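Local coordinates for 70 KDA protein (PDB 4B2N) that cleaves rubber (latex polyisoprene) oxidatively and processively as a dioxygenase of the c-type cytochrome class that carries two covalently bound haems, at residues 300-305 with 500-505; 426-431 with 515-520; 533-538 with 636-641. All blocks are in the same frame, centred on the assembly; numbering follows the deposited sequence.

Interaction 1: residues 300-305 with 500-505; sequences QFWDGS and GYIAPP. With HEC (heme c), chain D.
W302 and I502 are joined by the one backbone hydrogen bond of this contact, I502 N to W302 O at 2.9 Å (165° at the hydrogen). Weaker CA-H...O contacts flank it: the CA of Y501 approaches the same W302 O at 3.3 Å, and D303 CA faces G500 O. A water bridges the segments, donating a hydrogen bond to D303 O and accepting one from G500 N. The 300-305 side is held in shape by a type I turn from F301 to G304 and by an Asx turn in which D303 OD1 accepts from S305 N; S305 OG donates to the same oxygen, from the same face of the carboxylate. The other oxygen, OD2, makes a salt bridge with R432.

Apolar packing centres on the indole of W302. CE3 lies 3.9 Å from I502 CG2, the two side chains crossing at about a right angle, while CZ3 reaches P504 CG at 4.0 Å. With CG of W302 beside its own backbone N, chi1 -84° carries the six-membered ring toward I502 and P504, which it meets obliquely; NE1 donates to K287 O. The Y501 ring turns its edge to W302 O and stacks with the ring of H517.

The same segment, 500-505, lines the haem bound by H394 and H641. A503 CB packs on the porphyrin at CHD (3.4 Å), and P504 O accepts from ND1 of the axial ligand H394, which would restrict the rotation of that imidazole. W302 CZ3 comes to 3.5 Å from propionate oxygen O2D of this haem. Since the backbone N of W302 also bonds a haem propionate, and F301 lies against the other haem, this buried contact belongs to the interface between the two haem sites of the dihaem cytochrome.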
# COMPACT_ATOMS: atom_id res chain seq x y z
N GLN A 300 -5.63 -3.61 -8.09
CA GLN A 300 -5.20 -3.30 -6.72
C GLN A 300 -4.15 -4.37 -6.30
O GLN A 300 -4.24 -5.52 -6.71
CB GLN A 300 -6.41 -3.40 -5.77
CG GLN A 300 -7.62 -2.62 -6.26
CD GLN A 300 -7.73 -1.26 -5.60
OE1 GLN A 300 -8.80 -0.65 -5.59
NE2 GLN A 300 -6.62 -0.75 -5.17
N PHE A 301 -3.24 -3.96 -5.41
CA PHE A 301 -2.37 -4.80 -4.68
C PHE A 301 -1.19 -5.20 -5.53
O PHE A 301 -1.23 -5.13 -6.79
CB PHE A 301 -3.13 -5.99 -4.07
CG PHE A 301 -4.03 -5.62 -2.89
CD1 PHE A 301 -3.69 -4.64 -1.98
CD2 PHE A 301 -5.22 -6.33 -2.67
CE1 PHE A 301 -4.51 -4.34 -0.87
CE2 PHE A 301 -6.03 -6.06 -1.55
CZ PHE A 301 -5.68 -5.05 -0.64
N TRP A 302 -0.11 -5.56 -4.85
CA TRP A 302 1.14 -5.86 -5.55
C TRP A 302 1.04 -7.01 -6.51
O TRP A 302 1.82 -7.07 -7.45
CB TRP A 302 2.25 -6.19 -4.53
CG TRP A 302 2.86 -4.93 -4.04
CD1 TRP A 302 2.79 -4.34 -2.76
CD2 TRP A 302 3.71 -4.07 -4.83
NE1 TRP A 302 3.53 -3.20 -2.73
CE2 TRP A 302 4.14 -3.00 -3.94
CE3 TRP A 302 4.24 -4.15 -6.16
CZ2 TRP A 302 4.98 -1.99 -4.39
CZ3 TRP A 302 5.10 -3.13 -6.59
CH2 TRP A 302 5.49 -2.08 -5.73
N ASP A 303 0.09 -7.90 -6.27
CA ASP A 303 -0.14 -9.06 -7.15
C ASP A 303 -1.22 -8.77 -8.22
O ASP A 303 -1.54 -9.66 -9.02
CB ASP A 303 -0.59 -10.30 -6.32
CG ASP A 303 -1.69 -9.97 -5.29
OD1 ASP A 303 -2.31 -8.89 -5.36
OD2 ASP A 303 -1.97 -10.82 -4.42
N GLY A 304 -1.75 -7.57 -8.24
CA GLY A 304 -2.78 -7.25 -9.23
C GLY A 304 -4.01 -8.13 -9.02
O GLY A 304 -4.73 -8.42 -9.94
N SER A 305 -4.23 -8.56 -7.79
CA SER A 305 -5.29 -9.57 -7.53
C SER A 305 -6.75 -9.10 -7.77
O SER A 305 -7.64 -9.94 -8.07
CB SER A 305 -5.17 -10.01 -6.09
OG SER A 305 -5.25 -8.91 -5.23
N GLY A 500 2.32 -13.35 -10.32
CA GLY A 500 3.49 -12.50 -10.23
C GLY A 500 3.18 -11.16 -9.61
O GLY A 500 2.29 -11.04 -8.73
N TYR A 501 3.91 -10.14 -10.03
CA TYR A 501 3.75 -8.81 -9.45
C TYR A 501 3.42 -7.80 -10.56
O TYR A 501 3.91 -7.93 -11.73
CB TYR A 501 5.03 -8.41 -8.68
CG TYR A 501 5.35 -9.32 -7.54
CD1 TYR A 501 4.49 -9.44 -6.45
CD2 TYR A 501 6.59 -10.00 -7.51
CE1 TYR A 501 4.81 -10.30 -5.38
CE2 TYR A 501 6.93 -10.84 -6.46
CZ TYR A 501 6.02 -10.98 -5.39
OH TYR A 501 6.36 -11.82 -4.36
N ILE A 502 2.62 -6.79 -10.21
CA ILE A 502 2.31 -5.69 -11.13
C ILE A 502 3.63 -4.90 -11.41
O ILE A 502 4.47 -4.73 -10.49
CB ILE A 502 1.24 -4.79 -10.48
CG1 ILE A 502 0.75 -3.71 -11.44
CG2 ILE A 502 1.80 -4.10 -9.25
CD1 ILE A 502 0.02 -4.31 -12.62
N ALA A 503 3.89 -4.55 -12.69
CA ALA A 503 4.93 -3.55 -13.03
C ALA A 503 4.28 -2.15 -12.78
O ALA A 503 3.40 -1.68 -13.53
CB ALA A 503 5.45 -3.75 -14.47
N PRO A 504 4.62 -1.49 -11.67
CA PRO A 504 3.76 -0.32 -11.36
C PRO A 504 4.09 0.91 -12.23
O PRO A 504 5.13 0.91 -12.86
CB PRO A 504 4.13 0.03 -9.92
CG PRO A 504 5.49 -0.57 -9.70
CD PRO A 504 5.59 -1.79 -10.60
N PRO A 505 3.21 1.93 -12.26
CA PRO A 505 3.52 3.20 -12.93
C PRO A 505 4.82 3.80 -12.40
O PRO A 505 5.12 3.78 -11.13
CB PRO A 505 2.29 4.13 -12.56
CG PRO A 505 1.15 3.15 -12.26
CD PRO A 505 1.89 2.00 -11.55
FE HEC D . 10.56 -2.71 -13.90
CHA HEC D . 9.68 -2.68 -10.56
CHB HEC D . 11.88 0.60 -13.67
CHC HEC D . 11.89 -2.89 -17.04
CHD HEC D . 8.42 -5.31 -14.47
NA HEC D . 10.63 -1.30 -12.45
C1A HEC D . 10.36 -1.52 -11.08
C2A HEC D . 10.73 -0.35 -10.27
C3A HEC D . 11.36 0.61 -11.19
C4A HEC D . 11.35 -0.03 -12.49
CMA HEC D . 11.88 1.98 -10.81
CAA HEC D . 10.41 -0.10 -8.80
CBA HEC D . 8.94 0.43 -8.88
CGA HEC D . 8.32 0.53 -7.48
O1A HEC D . 8.99 0.05 -6.53
O2A HEC D . 7.19 1.10 -7.22
NB HEC D . 11.71 -1.34 -15.12
C1B HEC D . 12.14 -0.10 -14.92
C2B HEC D . 12.90 0.51 -16.02
C3B HEC D . 12.91 -0.57 -17.02
C4B HEC D . 12.16 -1.63 -16.37
CMB HEC D . 13.48 1.90 -16.05
CAB HEC D . 13.58 -0.59 -18.38
CBB HEC D . 14.98 -0.57 -18.32
NC HEC D . 10.14 -3.76 -15.48
C1C HEC D . 10.88 -3.85 -16.69
C2C HEC D . 10.52 -4.97 -17.56
C3C HEC D . 9.50 -5.66 -16.81
C4C HEC D . 9.36 -4.95 -15.50
CMC HEC D . 11.07 -5.31 -18.93
CAC HEC D . 8.81 -6.90 -17.28
CBC HEC D . 9.42 -8.02 -17.71
ND HEC D . 9.26 -3.71 -12.79
C1D HEC D . 8.53 -4.77 -13.10
C2D HEC D . 7.74 -5.40 -12.05
C3D HEC D . 8.11 -4.63 -10.88
C4D HEC D . 9.06 -3.66 -11.43
CMD HEC D . 6.79 -6.56 -12.14
CAD HEC D . 7.61 -4.82 -9.47
CBD HEC D . 8.68 -5.67 -8.78
CGD HEC D . 8.37 -5.93 -7.32
O1D HEC D . 8.34 -7.08 -6.85
O2D HEC D . 8.12 -4.94 -6.67
O HOH W 1 -0.38 -12.14 -9.39

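Interaction 2: residues 426-431 with 515-520; sequences IRTDPR and YFHNGS. With HEC (heme c), chain D.
Propionate oxygen O1D of the haem is gripped by T428 OG1 at 2.8 Å and by H517 ND1 at 2.5 Å, the latter very short for such a bond. T428 and H517 thus form a propionate-binding site, and the type I turn from F516 to G519 supplies further N-H groups: F516 N bonds O1A of the other propionate at 2.8 Å, and H517 N makes a weak bond to O2D. The imidazole swings to the carboxylate because its CG sits between the backbone N and the carbonyl carbon (chi1 67°).

Across the ring, H517 NE2 is hydrogen-bonded to a water (2.8 Å) that also lies within hydrogen-bonding range of D429 OD1. The D429 carbonyl oxygen approaches the imidazole edge, 3.0 Å from CE1, and also takes the hydroxyl of Y501. D429 OD1 closes an Asx turn by accepting from R431 N at 2.9 Å, almost in line with its C-O bond, whereas OD2 receives D637 N.

F516 places its ring beside the axial ligand H641 and near meso carbon CHA. Over one face of that ring stands the methyl of T428, CG2 lying 4.1 Å from the centroid in a CH-pi contact only 12° off the normal.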
# COMPACT_ATOMS: atom_id res chain seq x y z
N ILE A 426 9.93 -11.84 -13.27
CA ILE A 426 10.34 -10.78 -12.36
C ILE A 426 11.33 -11.22 -11.29
O ILE A 426 12.27 -10.48 -11.03
CB ILE A 426 9.12 -10.02 -11.73
CG1 ILE A 426 9.59 -8.88 -10.77
CG2 ILE A 426 8.07 -11.00 -11.23
CD1 ILE A 426 10.28 -7.76 -11.63
N ARG A 427 11.10 -12.40 -10.70
CA ARG A 427 12.04 -13.06 -9.76
C ARG A 427 12.40 -12.20 -8.54
O ARG A 427 13.47 -12.38 -7.93
CB ARG A 427 13.28 -13.51 -10.48
CG ARG A 427 12.94 -14.29 -11.73
CD ARG A 427 13.96 -15.39 -12.05
NE ARG A 427 15.32 -15.04 -11.64
CZ ARG A 427 16.07 -14.09 -12.23
NH1 ARG A 427 15.56 -13.38 -13.22
NH2 ARG A 427 17.29 -13.85 -11.79
N THR A 428 11.54 -11.23 -8.21
CA THR A 428 11.78 -10.50 -6.96
C THR A 428 11.30 -11.38 -5.83
O THR A 428 10.73 -12.47 -6.06
CB THR A 428 10.98 -9.20 -6.93
OG1 THR A 428 9.70 -9.49 -7.49
CG2 THR A 428 11.69 -8.13 -7.77
N ASP A 429 11.47 -10.92 -4.59
CA ASP A 429 11.15 -11.77 -3.44
C ASP A 429 9.78 -12.38 -3.60
O ASP A 429 8.76 -11.65 -3.76
CB ASP A 429 11.23 -11.01 -2.13
CG ASP A 429 11.21 -11.93 -0.96
OD1 ASP A 429 10.16 -12.56 -0.71
OD2 ASP A 429 12.26 -12.08 -0.31
N PRO A 430 9.71 -13.70 -3.55
CA PRO A 430 8.42 -14.33 -3.85
C PRO A 430 7.48 -14.52 -2.68
O PRO A 430 6.42 -15.08 -2.89
CB PRO A 430 8.82 -15.72 -4.32
CG PRO A 430 10.05 -16.01 -3.50
CD PRO A 430 10.80 -14.70 -3.38
N ARG A 431 7.81 -14.09 -1.46
CA ARG A 431 6.95 -14.50 -0.32
C ARG A 431 5.58 -13.87 -0.49
O ARG A 431 4.56 -14.50 -0.16
CB ARG A 431 7.45 -14.04 1.05
CG ARG A 431 8.82 -14.57 1.47
CD ARG A 431 8.82 -16.10 1.41
NE ARG A 431 10.07 -16.63 1.98
CZ ARG A 431 10.31 -17.91 2.25
NH1 ARG A 431 9.39 -18.83 2.02
NH2 ARG A 431 11.51 -18.25 2.77
N TYR A 515 12.65 0.86 -3.54
CA TYR A 515 11.84 0.27 -4.59
C TYR A 515 11.55 -1.25 -4.40
O TYR A 515 12.24 -1.93 -3.60
CB TYR A 515 12.56 0.51 -5.96
CG TYR A 515 12.70 2.00 -6.21
CD1 TYR A 515 11.58 2.78 -6.51
CD2 TYR A 515 13.94 2.64 -6.06
CE1 TYR A 515 11.71 4.15 -6.71
CE2 TYR A 515 14.09 4.01 -6.27
CZ TYR A 515 12.94 4.76 -6.61
OH TYR A 515 12.96 6.10 -6.78
N PHE A 516 10.66 -1.78 -5.24
CA PHE A 516 10.12 -3.11 -5.19
C PHE A 516 9.12 -3.25 -4.06
O PHE A 516 9.08 -2.42 -3.15
CB PHE A 516 11.19 -4.22 -5.11
CG PHE A 516 12.13 -4.22 -6.28
CD1 PHE A 516 11.75 -3.66 -7.48
CD2 PHE A 516 13.39 -4.82 -6.15
CE1 PHE A 516 12.61 -3.65 -8.59
CE2 PHE A 516 14.28 -4.83 -7.23
CZ PHE A 516 13.87 -4.25 -8.45
N HIS A 517 8.35 -4.31 -4.13
CA HIS A 517 7.20 -4.48 -3.22
C HIS A 517 7.62 -4.57 -1.78
O HIS A 517 6.78 -4.42 -0.93
CB HIS A 517 6.36 -5.66 -3.65
CG HIS A 517 7.06 -6.98 -3.48
ND1 HIS A 517 7.90 -7.53 -4.46
CD2 HIS A 517 7.02 -7.88 -2.45
CE1 HIS A 517 8.34 -8.73 -4.01
NE2 HIS A 517 7.80 -8.94 -2.78
N ASN A 518 8.89 -4.88 -1.49
CA ASN A 518 9.36 -4.94 -0.11
C ASN A 518 10.26 -3.74 0.33
O ASN A 518 10.90 -3.80 1.39
CB ASN A 518 10.09 -6.28 0.17
CG ASN A 518 11.31 -6.48 -0.78
OD1 ASN A 518 11.59 -5.61 -1.60
ND2 ASN A 518 11.90 -7.67 -0.75
N GLY A 519 10.33 -2.71 -0.51
CA GLY A 519 11.14 -1.51 -0.31
C GLY A 519 12.59 -1.88 -0.05
O GLY A 519 13.26 -1.28 0.80
N SER A 520 13.15 -2.79 -0.83
CA SER A 520 14.49 -3.35 -0.53
C SER A 520 15.64 -2.68 -1.26
O SER A 520 16.78 -2.84 -0.85
CB SER A 520 14.57 -4.83 -0.87
OG SER A 520 14.10 -5.09 -2.19
FE HEC D . 10.56 -2.71 -13.90
CHA HEC D . 9.68 -2.68 -10.56
CHB HEC D . 11.88 0.60 -13.67
CHC HEC D . 11.89 -2.89 -17.04
CHD HEC D . 8.42 -5.31 -14.47
NA HEC D . 10.63 -1.30 -12.45
C1A HEC D . 10.36 -1.52 -11.08
C2A HEC D . 10.73 -0.35 -10.27
C3A HEC D . 11.36 0.61 -11.19
C4A HEC D . 11.35 -0.03 -12.49
CMA HEC D . 11.88 1.98 -10.81
CAA HEC D . 10.41 -0.10 -8.80
CBA HEC D . 8.94 0.43 -8.88
CGA HEC D . 8.32 0.53 -7.48
O1A HEC D . 8.99 0.05 -6.53
O2A HEC D . 7.19 1.10 -7.22
NB HEC D . 11.71 -1.34 -15.12
C1B HEC D . 12.14 -0.10 -14.92
C2B HEC D . 12.90 0.51 -16.02
C3B HEC D . 12.91 -0.57 -17.02
C4B HEC D . 12.16 -1.63 -16.37
CMB HEC D . 13.48 1.90 -16.05
CAB HEC D . 13.58 -0.59 -18.38
CBB HEC D . 14.98 -0.57 -18.32
NC HEC D . 10.14 -3.76 -15.48
C1C HEC D . 10.88 -3.85 -16.69
C2C HEC D . 10.52 -4.97 -17.56
C3C HEC D . 9.50 -5.66 -16.81
C4C HEC D . 9.36 -4.95 -15.50
CMC HEC D . 11.07 -5.31 -18.93
CAC HEC D . 8.81 -6.90 -17.28
CBC HEC D . 9.42 -8.02 -17.71
ND HEC D . 9.26 -3.71 -12.79
C1D HEC D . 8.53 -4.77 -13.10
C2D HEC D . 7.74 -5.40 -12.05
C3D HEC D . 8.11 -4.63 -10.88
C4D HEC D . 9.06 -3.66 -11.43
CMD HEC D . 6.79 -6.56 -12.14
CAD HEC D . 7.61 -4.82 -9.47
CBD HEC D . 8.68 -5.67 -8.78
CGD HEC D . 8.37 -5.93 -7.32
O1D HEC D . 8.34 -7.08 -6.85
O2D HEC D . 8.12 -4.94 -6.67
O HOH W 2 7.84 -11.02 -0.86

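Interaction 3: residues 533-538 with 636-641; sequences RPKLWK and NDNGGH. With HEC (heme c), chain D.
The guanidinium of R533 meets the 636-641 loop with its edge, N638 O, G640 O and H641 O all lying around its rim. NH1 and NH2 both donate to the single atom G640 O, at 2.7 and 2.9 Å, an end-on grip within 4° of the guanidinium plane. NH1 also bonds N638 O at 2.9 Å on a lone pair, and NH2 adds a weak bond to H641 O. The extended R533 chain (chi2 -172°) carries the group to the loop, where the carbonyl oxygens of N638, G640 and H641 turn toward it. The second flat group, the H641 imidazole, binds the haem iron through NE2 at 2.0 Å; H394 is the other protein ligand, so the iron is bis-histidine coordinated. R533 is thus a second-shell residue, gripping mainly the carbonyls of N638 and G640 just before the axial ligand.

Further out, K535 reaches N638: NZ donates to OD1 at 2.6 Å, the two side chains crossing at about a right angle. N638 ND2 donates to two waters, which donate in turn to R533 O and P534 O. D637 OD2 accepts from G639 N in an Asx turn, and its OD1 takes a water weakly linked to K535 NZ.

R533 NE donates to G526 O and NH2 also to V527 O of helix 524-528, so NH2 shares its two protons among three acceptors. Strand 536-538, which follows K535 directly, is the middle of a small antiparallel sheet between strands 570-571 and 629-630, and the haem-ligating loop runs from strand 629-630 toward helix 649-660.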
# COMPACT_ATOMS: atom_id res chain seq x y z
N ARG A 533 23.18 -3.20 -5.86
CA ARG A 533 22.19 -3.11 -4.77
C ARG A 533 22.84 -3.56 -3.46
O ARG A 533 23.36 -4.64 -3.39
CB ARG A 533 21.00 -4.03 -5.08
CG ARG A 533 20.40 -3.85 -6.46
CD ARG A 533 19.11 -4.67 -6.60
NE ARG A 533 18.51 -4.51 -7.94
CZ ARG A 533 17.82 -5.44 -8.56
NH1 ARG A 533 17.58 -6.62 -7.97
NH2 ARG A 533 17.41 -5.23 -9.80
N PRO A 534 22.78 -2.77 -2.39
CA PRO A 534 23.40 -3.25 -1.16
C PRO A 534 22.47 -4.17 -0.42
O PRO A 534 21.27 -3.90 -0.33
CB PRO A 534 23.59 -1.97 -0.36
CG PRO A 534 22.35 -1.15 -0.76
CD PRO A 534 22.18 -1.43 -2.25
N LYS A 535 23.01 -5.21 0.18
CA LYS A 535 22.13 -6.16 0.91
C LYS A 535 21.60 -5.57 2.19
O LYS A 535 20.50 -5.89 2.62
CB LYS A 535 22.88 -7.41 1.30
CG LYS A 535 23.22 -8.25 0.06
CD LYS A 535 21.97 -9.02 -0.26
CE LYS A 535 22.25 -10.11 -1.27
NZ LYS A 535 20.97 -10.18 -2.01
N LEU A 536 22.43 -4.81 2.85
CA LEU A 536 21.97 -4.07 4.05
C LEU A 536 22.33 -2.63 3.87
O LEU A 536 23.40 -2.27 3.32
CB LEU A 536 22.55 -4.62 5.31
CG LEU A 536 22.24 -6.10 5.62
CD1 LEU A 536 23.17 -6.91 4.76
CD2 LEU A 536 22.53 -6.39 7.07
N TRP A 537 21.44 -1.75 4.22
CA TRP A 537 21.75 -0.34 3.92
C TRP A 537 21.02 0.56 4.89
O TRP A 537 19.92 0.24 5.35
CB TRP A 537 21.42 -0.06 2.46
CG TRP A 537 19.98 -0.31 2.07
CD1 TRP A 537 19.43 -1.49 1.55
CD2 TRP A 537 18.86 0.64 2.10
NE1 TRP A 537 18.09 -1.32 1.28
CE2 TRP A 537 17.69 -0.09 1.59
CE3 TRP A 537 18.70 1.98 2.53
CZ2 TRP A 537 16.42 0.51 1.48
CZ3 TRP A 537 17.42 2.61 2.38
CH2 TRP A 537 16.31 1.87 1.90
N LYS A 538 21.66 1.66 5.24
CA LYS A 538 21.23 2.45 6.37
C LYS A 538 21.09 3.87 5.85
O LYS A 538 22.04 4.41 5.25
CB LYS A 538 22.35 2.34 7.40
CG LYS A 538 22.32 3.40 8.44
CD LYS A 538 23.20 3.01 9.64
CE LYS A 538 24.67 3.37 9.44
NZ LYS A 538 25.03 4.24 10.59
N ASN A 636 12.45 -10.16 2.53
CA ASN A 636 13.14 -8.89 2.34
C ASN A 636 14.18 -8.96 1.21
O ASN A 636 14.91 -7.99 1.02
CB ASN A 636 13.90 -8.42 3.63
CG ASN A 636 13.03 -7.51 4.53
OD1 ASN A 636 11.79 -7.40 4.36
ND2 ASN A 636 13.67 -6.81 5.44
N ASP A 637 14.25 -10.06 0.46
CA ASP A 637 15.35 -10.22 -0.54
C ASP A 637 15.32 -9.04 -1.52
O ASP A 637 14.25 -8.49 -1.83
CB ASP A 637 15.21 -11.56 -1.31
CG ASP A 637 16.36 -11.79 -2.26
OD1 ASP A 637 17.42 -12.02 -1.74
OD2 ASP A 637 16.20 -11.72 -3.51
N ASN A 638 16.51 -8.66 -2.04
CA ASN A 638 16.61 -7.49 -2.87
C ASN A 638 16.91 -7.92 -4.30
O ASN A 638 17.30 -7.10 -5.11
CB ASN A 638 17.70 -6.52 -2.36
CG ASN A 638 19.09 -7.11 -2.46
OD1 ASN A 638 19.22 -8.33 -2.52
ND2 ASN A 638 20.12 -6.28 -2.49
N GLY A 639 16.72 -9.21 -4.59
CA GLY A 639 17.13 -9.79 -5.92
C GLY A 639 16.02 -9.62 -6.90
O GLY A 639 14.92 -9.19 -6.54
N GLY A 640 16.26 -9.98 -8.17
CA GLY A 640 15.17 -9.88 -9.14
C GLY A 640 15.18 -8.64 -10.03
O GLY A 640 16.06 -7.77 -9.92
N HIS A 641 14.23 -8.58 -10.97
CA HIS A 641 14.23 -7.52 -11.94
C HIS A 641 15.66 -7.39 -12.49
O HIS A 641 16.16 -6.29 -12.71
CB HIS A 641 13.77 -6.24 -11.23
CG HIS A 641 13.32 -5.15 -12.15
ND1 HIS A 641 14.18 -4.35 -12.82
CD2 HIS A 641 12.05 -4.72 -12.48
CE1 HIS A 641 13.47 -3.44 -13.51
NE2 HIS A 641 12.18 -3.67 -13.30
FE HEC D . 10.56 -2.71 -13.90
CHA HEC D . 9.68 -2.68 -10.56
CHB HEC D . 11.88 0.60 -13.67
CHC HEC D . 11.89 -2.89 -17.04
CHD HEC D . 8.42 -5.31 -14.47
NA HEC D . 10.63 -1.30 -12.45
C1A HEC D . 10.36 -1.52 -11.08
C2A HEC D . 10.73 -0.35 -10.27
C3A HEC D . 11.36 0.61 -11.19
C4A HEC D . 11.35 -0.03 -12.49
CMA HEC D . 11.88 1.98 -10.81
CAA HEC D . 10.41 -0.10 -8.80
CBA HEC D . 8.94 0.43 -8.88
CGA HEC D . 8.32 0.53 -7.48
O1A HEC D . 8.99 0.05 -6.53
O2A HEC D . 7.19 1.10 -7.22
NB HEC D . 11.71 -1.34 -15.12
C1B HEC D . 12.14 -0.10 -14.92
C2B HEC D . 12.90 0.51 -16.02
C3B HEC D . 12.91 -0.57 -17.02
C4B HEC D . 12.16 -1.63 -16.37
CMB HEC D . 13.48 1.90 -16.05
CAB HEC D . 13.58 -0.59 -18.38
CBB HEC D . 14.98 -0.57 -18.32
NC HEC D . 10.14 -3.76 -15.48
C1C HEC D . 10.88 -3.85 -16.69
C2C HEC D . 10.52 -4.97 -17.56
C3C HEC D . 9.50 -5.66 -16.81
C4C HEC D . 9.36 -4.95 -15.50
CMC HEC D . 11.07 -5.31 -18.93
CAC HEC D . 8.81 -6.90 -17.28
CBC HEC D . 9.42 -8.02 -17.71
ND HEC D . 9.26 -3.71 -12.79
C1D HEC D . 8.53 -4.77 -13.10
C2D HEC D . 7.74 -5.40 -12.05
C3D HEC D . 8.11 -4.63 -10.88
C4D HEC D . 9.06 -3.66 -11.43
CMD HEC D . 6.79 -6.56 -12.14
CAD HEC D . 7.61 -4.82 -9.47
CBD HEC D . 8.68 -5.67 -8.78
CGD HEC D . 8.37 -5.93 -7.32
O1D HEC D . 8.34 -7.08 -6.85
O2D HEC D . 8.12 -4.94 -6.67
O HOH W 3 22.81 -7.43 -3.24
O HOH W 4 19.33 -3.25 -2.08
O HOH W 5 18.62 -10.93 0.19

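From the N terminus, the chain first opens interaction 1 at 300-305 and closes it almost two hundred residues later at 500-505. Before that closure, 426-431 has already begun interaction 2, which ends at 515-520, so these two loops cross. Interaction 3 follows in series, closing a loop of about a hundred residues between 533-538 and 636-641. Interactions 1 and 2 touch where W302 packs on H517; interactions 2 and 3 touch through N518 ND2 with D637 O and I426 O with H641 N. All three touch the same haem, and together they tie the region between the haems to helix 423-426 and to the small sheet containing strand 536-538.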